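Local coordinates for extracellular solute-binding protein, family 5 (Chelativorans sp., PDB 6WM6) that binds EDTA and related aminopolycarboxylates in the periplasm, probably delivering them to an ABC transporter for uptake, at residues 67-72 with 150-155; 103-108 with 181-186; 121-124 with 128-131; 358-363 with 461-466; 420-425 with 436-441. All blocks are in the same frame, centred on the assembly; numbering follows the deposited sequence.

Contact 1 (67-72 with 150-155). With SO4 (sulfate ion), chain D; SO4 (sulfate ion), chain B; SO4 (sulfate ion), chain C.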
# COMPACT_ATOMS: atom_id res chain seq x y z
N LEU A 67 -10.46 7.58 -7.09
CA LEU A 67 -10.96 8.07 -5.81
C LEU A 67 -11.25 6.96 -4.82
O LEU A 67 -11.26 7.22 -3.62
CB LEU A 67 -12.22 8.91 -6.03
CG LEU A 67 -12.03 10.17 -6.89
CD1 LEU A 67 -13.34 10.93 -7.02
CD2 LEU A 67 -10.96 11.06 -6.29
N GLY A 68 -11.46 5.74 -5.29
CA GLY A 68 -11.71 4.62 -4.40
C GLY A 68 -10.49 3.89 -3.91
O GLY A 68 -10.61 3.02 -3.05
N ASN A 69 -9.31 4.24 -4.40
CA ASN A 69 -8.09 3.50 -4.10
C ASN A 69 -7.55 3.91 -2.75
O ASN A 69 -6.73 4.82 -2.62
CB ASN A 69 -7.05 3.74 -5.19
CG ASN A 69 -5.71 3.13 -4.87
OD1 ASN A 69 -5.63 1.97 -4.53
ND2 ASN A 69 -4.65 3.94 -4.95
N ASN A 70 -7.99 3.22 -1.70
CA ASN A 70 -7.41 3.39 -0.38
C ASN A 70 -7.70 2.12 0.43
O ASN A 70 -8.54 1.29 0.04
CB ASN A 70 -7.89 4.67 0.32
CG ASN A 70 -9.36 4.65 0.64
OD1 ASN A 70 -9.87 3.74 1.32
ND2 ASN A 70 -10.08 5.67 0.18
N ALA A 71 -7.01 1.98 1.56
CA ALA A 71 -7.11 0.74 2.32
C ALA A 71 -8.49 0.53 2.93
O ALA A 71 -8.88 -0.62 3.17
CB ALA A 71 -6.04 0.72 3.43
N VAL A 72 -9.25 1.58 3.20
CA VAL A 72 -10.59 1.41 3.74
C VAL A 72 -11.52 0.78 2.71
O VAL A 72 -12.23 -0.20 2.98
CB VAL A 72 -11.15 2.74 4.28
CG1 VAL A 72 -12.61 2.59 4.67
CG2 VAL A 72 -10.32 3.20 5.46
N LEU A 150 -11.99 6.49 -14.91
CA LEU A 150 -11.12 7.24 -14.00
C LEU A 150 -10.44 6.24 -13.07
O LEU A 150 -10.81 6.08 -11.91
CB LEU A 150 -11.93 8.26 -13.22
CG LEU A 150 -12.74 9.23 -14.10
CD1 LEU A 150 -13.83 9.89 -13.28
CD2 LEU A 150 -11.82 10.26 -14.73
N ILE A 151 -9.40 5.58 -13.60
CA ILE A 151 -8.75 4.48 -12.90
C ILE A 151 -7.60 5.00 -12.05
O ILE A 151 -7.06 6.09 -12.28
CB ILE A 151 -8.27 3.38 -13.85
CG1 ILE A 151 -6.99 3.79 -14.60
CG2 ILE A 151 -9.36 2.99 -14.84
CD1 ILE A 151 -6.39 2.67 -15.44
N ASN A 152 -7.19 4.18 -11.09
CA ASN A 152 -5.98 4.47 -10.33
C ASN A 152 -4.73 4.25 -11.18
O ASN A 152 -3.91 5.16 -11.36
CB ASN A 152 -5.92 3.63 -9.08
CG ASN A 152 -4.66 3.89 -8.30
OD1 ASN A 152 -4.35 5.04 -7.97
ND2 ASN A 152 -3.91 2.85 -8.04
N ALA A 153 -4.53 3.02 -11.67
CA ALA A 153 -3.40 2.74 -12.55
C ALA A 153 -3.66 1.44 -13.29
O ALA A 153 -4.38 0.58 -12.80
CB ALA A 153 -2.09 2.61 -11.76
N SER A 154 -3.02 1.29 -14.45
CA SER A 154 -3.25 0.11 -15.29
C SER A 154 -2.57 -1.12 -14.72
O SER A 154 -3.10 -2.24 -14.82
CB SER A 154 -2.77 0.37 -16.71
OG SER A 154 -3.16 -0.68 -17.60
N TYR A 155 -1.34 -0.94 -14.21
CA TYR A 155 -0.56 -1.99 -13.56
C TYR A 155 -0.41 -3.20 -14.46
O TYR A 155 -0.37 -4.35 -14.01
CB TYR A 155 -1.14 -2.33 -12.20
CG TYR A 155 -0.85 -1.28 -11.15
CD1 TYR A 155 0.39 -0.65 -11.09
CD2 TYR A 155 -1.81 -0.92 -10.22
CE1 TYR A 155 0.66 0.29 -10.14
CE2 TYR A 155 -1.54 0.03 -9.25
CZ TYR A 155 -0.30 0.63 -9.22
OH TYR A 155 -0.03 1.57 -8.26
S SO4 D . 0.28 2.65 -15.33
O1 SO4 D . -1.08 3.19 -15.44
O2 SO4 D . 0.29 1.53 -14.37
O3 SO4 D . 1.20 3.66 -14.79
O4 SO4 D . 0.74 2.17 -16.63
S SO4 B . -3.79 4.51 1.88
O1 SO4 B . -4.42 3.20 1.76
O2 SO4 B . -4.53 5.31 2.84
O3 SO4 B . -2.38 4.34 2.34
O4 SO4 B . -3.80 5.16 0.58
S SO4 C . -0.95 3.76 -3.75
O1 SO4 C . -1.57 2.45 -3.96
O2 SO4 C . -1.98 4.69 -3.31
O3 SO4 C . 0.06 3.65 -2.69
O4 SO4 C . -0.36 4.22 -4.99
O HOH W 1 -12.29 7.91 -9.41
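The side-chain amides of Asn69 and Asn152 lie over one another with their planes 32° apart. ND2 of Asn69 stands 3.4 Å from CG of Asn152 and nearly as far from that amide's two outer atoms, so it rests over the flat group rather than at one end. OD1 of Asn152 is 3.2 Å from the same ND2. In both residues CG is anti to the backbone N, which sends each amide out from its loop to meet the other. Asn69 is the centre of an inverse gamma turn, and Asn70 follows as N-cap of helix 71-77, where Ala71 N donates to O1 of the chain B sulfate at 2.9 Å. An alanine in place of Asn69 would probably uncover the Asn152 amide, and the chain C sulfate and Arg74 would each lose a weak bond. The chain D sulfate accepts from two successive backbone donors, Ser154 N to O1 at 2.9 Å (174°) and Tyr155 N to O2 at 3.0 Å. A water accepts from Leu67 N and donates weakly to Leu150 O.

Contact 2 (103-108 with 181-186)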
# COMPACT_ATOMS: atom_id res chain seq x y z
N ALA A 103 -4.41 -21.06 -13.37
CA ALA A 103 -3.93 -19.89 -14.08
C ALA A 103 -2.51 -20.23 -14.48
O ALA A 103 -1.70 -20.61 -13.61
CB ALA A 103 -3.96 -18.66 -13.19
N GLU A 104 -2.20 -20.17 -15.76
CA GLU A 104 -0.95 -20.72 -16.28
C GLU A 104 -0.40 -19.82 -17.37
O GLU A 104 -1.14 -19.38 -18.26
CB GLU A 104 -1.18 -22.13 -16.85
CG GLU A 104 0.09 -22.82 -17.34
CD GLU A 104 -0.15 -24.24 -17.77
OE1 GLU A 104 -1.26 -24.56 -18.25
OE2 GLU A 104 0.81 -25.06 -17.63
N LEU A 105 0.90 -19.55 -17.28
CA LEU A 105 1.66 -18.92 -18.36
C LEU A 105 1.96 -20.01 -19.37
O LEU A 105 2.86 -20.84 -19.18
CB LEU A 105 2.96 -18.36 -17.79
CG LEU A 105 3.93 -17.72 -18.77
CD1 LEU A 105 3.43 -16.35 -19.17
CD2 LEU A 105 5.31 -17.63 -18.13
N THR A 106 1.17 -20.06 -20.44
CA THR A 106 1.24 -21.20 -21.36
C THR A 106 2.23 -20.99 -22.49
O THR A 106 2.63 -21.98 -23.14
CB THR A 106 -0.14 -21.48 -21.96
OG1 THR A 106 -0.62 -20.29 -22.60
CG2 THR A 106 -1.13 -21.95 -20.91
N SER A 107 2.64 -19.75 -22.78
CA SER A 107 3.61 -19.50 -23.82
C SER A 107 4.27 -18.16 -23.55
O SER A 107 3.73 -17.31 -22.84
CB SER A 107 2.95 -19.49 -25.20
OG SER A 107 3.92 -19.25 -26.22
N THR A 108 5.47 -17.98 -24.14
CA THR A 108 6.18 -16.71 -24.09
C THR A 108 6.46 -16.13 -25.48
O THR A 108 7.18 -15.13 -25.58
CB THR A 108 7.50 -16.84 -23.32
OG1 THR A 108 8.31 -17.85 -23.94
CG2 THR A 108 7.25 -17.16 -21.87
N LEU A 181 6.27 -9.19 -16.29
CA LEU A 181 6.50 -10.00 -15.10
C LEU A 181 5.26 -10.13 -14.22
O LEU A 181 4.95 -11.22 -13.73
CB LEU A 181 7.62 -9.33 -14.29
CG LEU A 181 7.81 -9.80 -12.86
CD1 LEU A 181 8.36 -11.18 -12.87
CD2 LEU A 181 8.72 -8.83 -12.11
N GLY A 182 4.55 -9.03 -14.00
CA GLY A 182 3.57 -8.96 -12.93
C GLY A 182 2.18 -9.43 -13.30
O GLY A 182 1.18 -8.91 -12.79
N TRP A 183 2.07 -10.45 -14.15
CA TRP A 183 0.75 -10.85 -14.61
C TRP A 183 -0.13 -11.42 -13.50
O TRP A 183 -1.36 -11.32 -13.58
CB TRP A 183 0.88 -11.84 -15.78
CG TRP A 183 1.51 -13.15 -15.43
CD1 TRP A 183 2.83 -13.49 -15.53
CD2 TRP A 183 0.83 -14.33 -14.97
NE1 TRP A 183 3.02 -14.79 -15.14
CE2 TRP A 183 1.81 -15.33 -14.79
CE3 TRP A 183 -0.50 -14.62 -14.66
CZ2 TRP A 183 1.49 -16.60 -14.32
CZ3 TRP A 183 -0.81 -15.88 -14.20
CH2 TRP A 183 0.17 -16.85 -14.05
N GLN A 184 0.46 -12.00 -12.44
CA GLN A 184 -0.35 -12.49 -11.33
C GLN A 184 -0.98 -11.36 -10.52
O GLN A 184 -1.86 -11.63 -9.69
CB GLN A 184 0.47 -13.41 -10.44
CG GLN A 184 0.88 -14.71 -11.15
CD GLN A 184 1.63 -15.68 -10.27
OE1 GLN A 184 1.99 -15.38 -9.14
NE2 GLN A 184 1.83 -16.89 -10.77
N GLY A 185 -0.57 -10.12 -10.74
CA GLY A 185 -1.21 -8.96 -10.15
C GLY A 185 -2.43 -8.47 -10.88
O GLY A 185 -3.12 -7.57 -10.37
N LEU A 186 -2.72 -9.04 -12.05
CA LEU A 186 -3.84 -8.61 -12.88
C LEU A 186 -5.14 -9.31 -12.47
O LEU A 186 -5.13 -10.39 -11.90
CB LEU A 186 -3.54 -8.91 -14.35
CG LEU A 186 -2.24 -8.27 -14.86
CD1 LEU A 186 -1.99 -8.65 -16.31
CD2 LEU A 186 -2.27 -6.76 -14.72
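Trp183 points its six-membered ring at strand 103-108, so the contact is made by the outer rim of the indole. CZ3 comes 4.3 Å from the CB of Ala103, and CZ2 comes 4.2 Å from the CB of Leu105. Between them, CH2 lies 4.2 Å from the carbonyl O of Ala103, which sits at the ring edge, near its plane. Ala103 and Leu105 both direct their side chains toward the tryptophan, and Glu104 between them turns away, as alternation along a strand requires. The approach of Leu105 is oblique to the ring, and it is the root of this side chain that touches. Trp183 has CG between its backbone N and carbonyl carbon (chi1 66°), and with chi2 at -93° the indole stands out from the short 3-10 turn that ends at Gly185. CG of the next residue, Gln184, lies 3.5 Å above one face of the indole, toward its rim. The strand, 100-108, is an outermost one in a four-stranded antiparallel sheet, and a classic beta bulge at Thr106 and Ser107, opposite Thr112, interrupts it just past the contact. Trp183 also touches Val113 of the adjoining strand 111-117. The loop after strand 171-176 is thus joined to this strand by loose van der Waals packing, which fixes the indole less sharply than a directional polar bond would.

Contact 3 (121-124 with 128-131)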
# COMPACT_ATOMS: atom_id res chain seq x y z
N ALA A 121 -18.15 -21.15 -9.73
CA ALA A 121 -18.00 -19.74 -9.38
C ALA A 121 -19.13 -18.93 -10.02
O ALA A 121 -19.28 -18.89 -11.25
CB ALA A 121 -16.65 -19.21 -9.83
N VAL A 122 -19.93 -18.29 -9.16
CA VAL A 122 -21.11 -17.54 -9.56
C VAL A 122 -21.18 -16.24 -8.78
O VAL A 122 -20.67 -16.13 -7.66
CB VAL A 122 -22.41 -18.35 -9.35
CG1 VAL A 122 -22.41 -19.64 -10.17
CG2 VAL A 122 -22.64 -18.64 -7.86
N TRP A 123 -21.85 -15.25 -9.38
CA TRP A 123 -22.26 -14.05 -8.66
C TRP A 123 -23.45 -14.37 -7.77
O TRP A 123 -24.08 -15.42 -7.89
CB TRP A 123 -22.58 -12.93 -9.66
CG TRP A 123 -21.41 -12.51 -10.49
CD1 TRP A 123 -21.16 -12.83 -11.80
CD2 TRP A 123 -20.32 -11.68 -10.06
NE1 TRP A 123 -19.99 -12.25 -12.21
CE2 TRP A 123 -19.45 -11.54 -11.17
CE3 TRP A 123 -20.00 -11.05 -8.86
CZ2 TRP A 123 -18.27 -10.81 -11.10
CZ3 TRP A 123 -18.83 -10.31 -8.79
CH2 TRP A 123 -17.98 -10.21 -9.89
N SER A 124 -23.79 -13.43 -6.89
CA SER A 124 -24.81 -13.66 -5.87
C SER A 124 -26.20 -13.81 -6.44
O SER A 124 -27.10 -14.25 -5.71
CB SER A 124 -24.77 -12.53 -4.84
OG SER A 124 -24.83 -11.28 -5.49
N PRO A 128 -23.16 -17.15 -13.63
CA PRO A 128 -21.76 -17.60 -13.50
C PRO A 128 -20.77 -16.45 -13.66
O PRO A 128 -21.00 -15.50 -14.42
CB PRO A 128 -21.63 -18.63 -14.63
CG PRO A 128 -23.06 -19.13 -14.86
CD PRO A 128 -23.92 -17.92 -14.64
N ILE A 129 -19.66 -16.56 -12.94
CA ILE A 129 -18.50 -15.70 -13.20
C ILE A 129 -17.80 -16.26 -14.43
O ILE A 129 -17.51 -17.47 -14.50
CB ILE A 129 -17.56 -15.64 -11.98
CG1 ILE A 129 -18.33 -15.07 -10.78
CG2 ILE A 129 -16.33 -14.79 -12.32
CD1 ILE A 129 -17.54 -15.08 -9.47
N THR A 130 -17.53 -15.39 -15.42
CA THR A 130 -17.05 -15.86 -16.70
C THR A 130 -16.01 -14.88 -17.27
O THR A 130 -15.70 -13.85 -16.68
CB THR A 130 -18.16 -15.99 -17.76
OG1 THR A 130 -18.67 -14.68 -18.08
CG2 THR A 130 -19.30 -16.89 -17.28
N GLY A 131 -15.53 -15.21 -18.46
CA GLY A 131 -14.68 -14.29 -19.21
C GLY A 131 -15.30 -12.93 -19.46
O GLY A 131 -14.56 -11.96 -19.64
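One backbone hydrogen bond joins the two segments: Ile129 N donates to Ala121 O at 2.9 Å, nearly straight (161°), though the donor sits 36° out of the carbonyl plane. The same oxygen receives a CA-H...O contact from Pro128 CA at 3.6 Å. The bond lies beside a single beta bridge, Val122 with Pro128, whose CA atoms are 4.0 Å apart, so the chain doubles back on itself between strand 111-117 and helix 131-141. Ile129 CG1 makes a CH-pi contact, 3.6 Å from the centroid of the Trp123 five-membered ring and only 12° off the normal. CG1 of Ile129 is anti to its carbonyl carbon, and the side chain crosses the indole at about a right angle. Apolar packing continues where Ile129 CD1 meets the CB of Ala121 at 4.2 Å. A leucine in place of Trp123 would probably leave Ile129 without its flat cover and deprive Asp133 of the NE1 donor. Asp133 OD2 also accepts from the backbone N of Thr130, the N-cap of the helix. So a polar bond and an aliphatic carbon both help hold the indole, and one carboxylate ties the fold-back to the helix start.

Contact 4 (358-363 with 461-466). With EDO (1,2-ethanediol), chain I; EDO (1,2-ethanediol), chain E.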
# COMPACT_ATOMS: atom_id res chain seq x y z
N PRO A 358 13.45 -4.43 3.19
CA PRO A 358 14.60 -5.21 3.66
C PRO A 358 14.48 -6.71 3.43
O PRO A 358 15.52 -7.38 3.37
CB PRO A 358 14.66 -4.87 5.16
CG PRO A 358 14.15 -3.45 5.21
CD PRO A 358 13.01 -3.44 4.20
N ASN A 359 13.27 -7.24 3.30
CA ASN A 359 13.10 -8.67 3.07
C ASN A 359 12.94 -9.07 1.61
O ASN A 359 12.79 -10.26 1.31
CB ASN A 359 11.90 -9.21 3.87
CG ASN A 359 10.60 -8.61 3.42
OD1 ASN A 359 10.46 -7.39 3.31
ND2 ASN A 359 9.60 -9.47 3.16
N GLN A 360 12.97 -8.12 0.68
CA GLN A 360 12.79 -8.44 -0.74
C GLN A 360 14.12 -8.68 -1.43
O GLN A 360 15.14 -8.06 -1.13
CB GLN A 360 12.04 -7.32 -1.44
CG GLN A 360 10.56 -7.26 -1.09
CD GLN A 360 9.85 -6.15 -1.79
OE1 GLN A 360 10.20 -4.96 -1.64
NE2 GLN A 360 8.81 -6.48 -2.55
N ALA A 361 14.09 -9.59 -2.40
CA ALA A 361 15.27 -9.84 -3.23
C ALA A 361 15.75 -8.53 -3.85
O ALA A 361 14.95 -7.70 -4.28
CB ALA A 361 14.93 -10.83 -4.35
N GLY A 362 17.06 -8.33 -3.89
CA GLY A 362 17.65 -7.13 -4.40
C GLY A 362 17.97 -6.08 -3.35
O GLY A 362 18.75 -5.16 -3.62
N TYR A 363 17.43 -6.22 -2.15
CA TYR A 363 17.63 -5.21 -1.12
C TYR A 363 19.11 -5.11 -0.77
O TYR A 363 19.82 -6.11 -0.65
CB TYR A 363 16.86 -5.56 0.17
CG TYR A 363 17.18 -4.57 1.25
CD1 TYR A 363 16.55 -3.34 1.27
CD2 TYR A 363 18.16 -4.84 2.21
CE1 TYR A 363 16.89 -2.40 2.22
CE2 TYR A 363 18.50 -3.90 3.17
CZ TYR A 363 17.85 -2.67 3.16
OH TYR A 363 18.17 -1.71 4.09
N PHE A 461 5.54 5.59 1.37
CA PHE A 461 5.12 4.89 0.17
C PHE A 461 4.66 3.49 0.56
O PHE A 461 5.17 2.89 1.50
CB PHE A 461 6.27 4.76 -0.84
CG PHE A 461 6.47 5.97 -1.71
CD1 PHE A 461 5.42 6.50 -2.41
CD2 PHE A 461 7.72 6.57 -1.85
CE1 PHE A 461 5.60 7.60 -3.24
CE2 PHE A 461 7.88 7.68 -2.66
CZ PHE A 461 6.83 8.18 -3.35
N SER A 462 3.75 2.92 -0.22
CA SER A 462 3.23 1.57 -0.01
C SER A 462 3.89 0.65 -1.04
O SER A 462 3.63 0.76 -2.25
CB SER A 462 1.71 1.54 -0.20
OG SER A 462 1.06 2.40 0.70
N GLN A 463 4.73 -0.27 -0.58
CA GLN A 463 5.41 -1.18 -1.49
C GLN A 463 4.46 -2.27 -2.01
O GLN A 463 3.54 -2.69 -1.31
CB GLN A 463 6.61 -1.83 -0.80
CG GLN A 463 7.34 -2.89 -1.62
CD GLN A 463 8.03 -2.34 -2.85
OE1 GLN A 463 7.43 -1.59 -3.64
NE2 GLN A 463 9.30 -2.69 -3.03
N GLN A 464 4.72 -2.71 -3.24
CA GLN A 464 3.99 -3.77 -3.91
C GLN A 464 4.82 -5.05 -3.97
O GLN A 464 6.04 -5.08 -3.76
CB GLN A 464 3.63 -3.31 -5.34
CG GLN A 464 2.70 -2.13 -5.34
CD GLN A 464 2.51 -1.55 -6.73
OE1 GLN A 464 2.81 -2.21 -7.74
NE2 GLN A 464 2.00 -0.32 -6.80
N VAL A 465 4.14 -6.14 -4.35
CA VAL A 465 4.80 -7.42 -4.48
C VAL A 465 5.85 -7.40 -5.58
O VAL A 465 6.86 -8.10 -5.48
CB VAL A 465 3.75 -8.53 -4.74
CG1 VAL A 465 4.42 -9.84 -5.14
CG2 VAL A 465 2.91 -8.73 -3.49
N PHE A 466 5.63 -6.60 -6.64
CA PHE A 466 6.60 -6.48 -7.73
C PHE A 466 7.28 -5.12 -7.65
O PHE A 466 6.71 -4.11 -8.11
CB PHE A 466 5.89 -6.64 -9.09
CG PHE A 466 5.20 -7.96 -9.24
CD1 PHE A 466 5.93 -9.11 -9.46
CD2 PHE A 466 3.83 -8.04 -9.15
CE1 PHE A 466 5.28 -10.34 -9.59
CE2 PHE A 466 3.18 -9.27 -9.29
CZ PHE A 466 3.92 -10.39 -9.50
C1 EDO I . -0.04 -5.65 -4.70
O1 EDO I . 1.34 -5.83 -5.05
C2 EDO I . -0.14 -5.13 -3.27
O2 EDO I . 0.41 -3.81 -3.17
C1 EDO E . 6.66 -7.28 3.29
O1 EDO E . 6.78 -8.38 4.19
C2 EDO E . 5.69 -6.27 3.91
O2 EDO E . 4.68 -7.05 4.56
O HOH W 2 8.24 -9.18 -3.38
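OE1 of Gln360 is gripped twice, by Gln463 NE2 at 2.8 Å and by the backbone N of Leu357. The bond from Gln463 runs in the carbonyl plane on a lone pair (155° at the hydrogen), with the two amide planes 72° apart. Gln360 opens a type II beta turn that ends at Tyr363. Segment 461-466 leaves the end of strand 456-462, part of the mixed sheet of this lobe, and leads into helix 467-474. The two glutamines reach toward each other from opposite directions, Gln360 extended beyond CG and Gln463 bent at chi2 (66°). That bend also brings OE1 of Gln463 back to accept Gln464 N at 3.0 Å, while its NE2 has a second acceptor in Met355 O. Both ends of the Gln463 amide are therefore used, which should hold its rotation. Gln360 NE2 donates weakly to Gln464 O at 3.3 Å. Beyond this, Val465 N gives an almost straight bond to O1 of the chain I ethanediol, 2.9 Å long. A water accepts from Gln360 NE2 at 2.9 Å and donates to Val465 O at 2.7 Å.

Contact 5 (420-425 with 436-441)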
# COMPACT_ATOMS: atom_id res chain seq x y z
N ASP A 420 7.73 13.59 15.12
CA ASP A 420 8.95 13.48 15.91
C ASP A 420 10.18 13.47 15.02
O ASP A 420 11.20 14.09 15.34
CB ASP A 420 8.90 12.20 16.77
CG ASP A 420 7.79 12.23 17.80
OD1 ASP A 420 7.34 13.33 18.17
OD2 ASP A 420 7.37 11.14 18.25
N MET A 421 10.11 12.78 13.89
CA MET A 421 11.27 12.73 13.01
C MET A 421 11.56 14.09 12.38
O MET A 421 12.72 14.42 12.17
CB MET A 421 11.12 11.60 11.98
CG MET A 421 11.33 10.21 12.64
SD MET A 421 11.50 8.81 11.50
CE MET A 421 10.07 9.22 10.47
N ALA A 422 10.53 14.87 12.08
CA ALA A 422 10.76 16.19 11.51
C ALA A 422 11.55 17.06 12.48
O ALA A 422 12.44 17.81 12.07
CB ALA A 422 9.42 16.85 11.17
N ARG A 423 11.22 16.97 13.78
CA ARG A 423 11.97 17.74 14.76
C ARG A 423 13.40 17.24 14.90
O ARG A 423 14.34 18.02 15.03
CB ARG A 423 11.25 17.69 16.11
CG ARG A 423 9.91 18.41 16.12
CD ARG A 423 9.31 18.42 17.52
NE ARG A 423 8.04 19.13 17.56
CZ ARG A 423 7.91 20.45 17.69
NH1 ARG A 423 6.70 21.00 17.73
NH2 ARG A 423 8.99 21.23 17.78
N LEU A 424 13.58 15.91 14.88
CA LEU A 424 14.93 15.37 14.95
C LEU A 424 15.78 15.78 13.76
O LEU A 424 16.95 16.15 13.91
CB LEU A 424 14.86 13.85 15.05
CG LEU A 424 14.31 13.35 16.39
CD1 LEU A 424 13.95 11.88 16.33
CD2 LEU A 424 15.35 13.62 17.47
N ILE A 425 15.19 15.76 12.56
CA ILE A 425 15.91 16.14 11.35
C ILE A 425 16.31 17.60 11.40
O ILE A 425 17.43 17.97 11.02
CB ILE A 425 15.07 15.80 10.10
CG1 ILE A 425 15.03 14.27 9.93
CG2 ILE A 425 15.63 16.49 8.87
CD1 ILE A 425 13.95 13.79 9.00
N THR A 436 14.61 25.26 9.69
CA THR A 436 13.43 24.66 9.10
C THR A 436 12.16 25.30 9.63
O THR A 436 12.13 25.89 10.72
CB THR A 436 13.34 23.16 9.36
OG1 THR A 436 13.00 22.94 10.74
CG2 THR A 436 14.65 22.49 9.03
N ASP A 437 11.12 25.21 8.81
CA ASP A 437 9.75 25.52 9.21
C ASP A 437 8.96 24.23 9.05
O ASP A 437 8.91 23.67 7.95
CB ASP A 437 9.14 26.61 8.32
CG ASP A 437 9.52 28.01 8.76
OD1 ASP A 437 9.92 28.19 9.92
OD2 ASP A 437 9.40 28.94 7.93
N LEU A 438 8.37 23.75 10.14
CA LEU A 438 7.64 22.49 10.12
C LEU A 438 6.18 22.78 9.78
O LEU A 438 5.54 23.58 10.46
CB LEU A 438 7.75 21.79 11.47
CG LEU A 438 9.18 21.46 11.90
CD1 LEU A 438 9.19 20.62 13.18
CD2 LEU A 438 9.96 20.75 10.80
N LEU A 439 5.68 22.14 8.72
CA LEU A 439 4.37 22.43 8.16
C LEU A 439 3.54 21.17 8.05
O LEU A 439 4.03 20.12 7.61
CB LEU A 439 4.50 23.09 6.79
CG LEU A 439 5.39 24.33 6.80
CD1 LEU A 439 5.81 24.68 5.38
CD2 LEU A 439 4.70 25.53 7.45
N THR A 440 2.26 21.26 8.40
CA THR A 440 1.41 20.08 8.37
C THR A 440 -0.03 20.53 8.12
O THR A 440 -0.26 21.60 7.56
CB THR A 440 1.63 19.24 9.65
OG1 THR A 440 0.95 17.97 9.54
CG2 THR A 440 1.15 19.99 10.88
N GLY A 441 -0.98 19.68 8.48
CA GLY A 441 -2.38 19.94 8.21
C GLY A 441 -2.86 19.24 6.95
O GLY A 441 -2.11 18.56 6.25
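Apolar contact carries this pairing, and Leu438 supplies both of its points on the strand side. Its CD2 meets the CB of Ala422 at 4.0 Å, and the same methyl lies 4.1 Å from the Ala422 carbonyl O. The other branch, CD1, touches CG of Arg423 at 3.7 Å, where the arginine and leucine side chains cross at about a right angle. With CG of Leu438 anti to the carbonyl carbon (chi1 -60°), the fork points at the helix and each methyl reaches a successive residue. Only the aliphatic base of Arg423 takes part; its chain runs on extended from CG to NE and is poorly ordered.

These residues belong to a beta-alpha-beta unit of strand 407-410, helix 416-429 and strand 436-439, in which the helix packs on the parallel strand pair. Ala422 faces the sheet more broadly, touching Leu409 and Leu458 besides Leu438.

The polar bonds here are those of the separate elements and their surroundings. Leu424 N bonds to Asp420 O and Ile425 N to Met421 O in the helix, while Asp437 and Leu439 use their backbones to pair with strand 407-410. Near one end of the contact, the OG1 of Thr436 is hydrogen-bonded to that of Thr426, which also bonds to the carbonyl O of Ala422.

From the N terminus, 67-72 opens contact 1 and 103-108 opens contact 2. Contact 3, a short fold-back between 121 and 131, closes while both are pending. Segment 150-155 then completes contact 1, and 181-186 completes contact 2, so these two loops cross and both enclose contact 3. Later, 358-363 opens contact 4; contact 5 (420-425 with 436-441) lies wholly within that loop, which 461-466 closes. Contacts 4 and 5 reach the same mixed sheet through strands 456-462 and 436-439. Early and late parts meet where Phe466 of contact 4 packs on Gly182 and Leu181 of contact 2. Contact 1 also touches contact 2 (Tyr155 on Leu186) and, weakly, contact 4 (Tyr155 to Gln464).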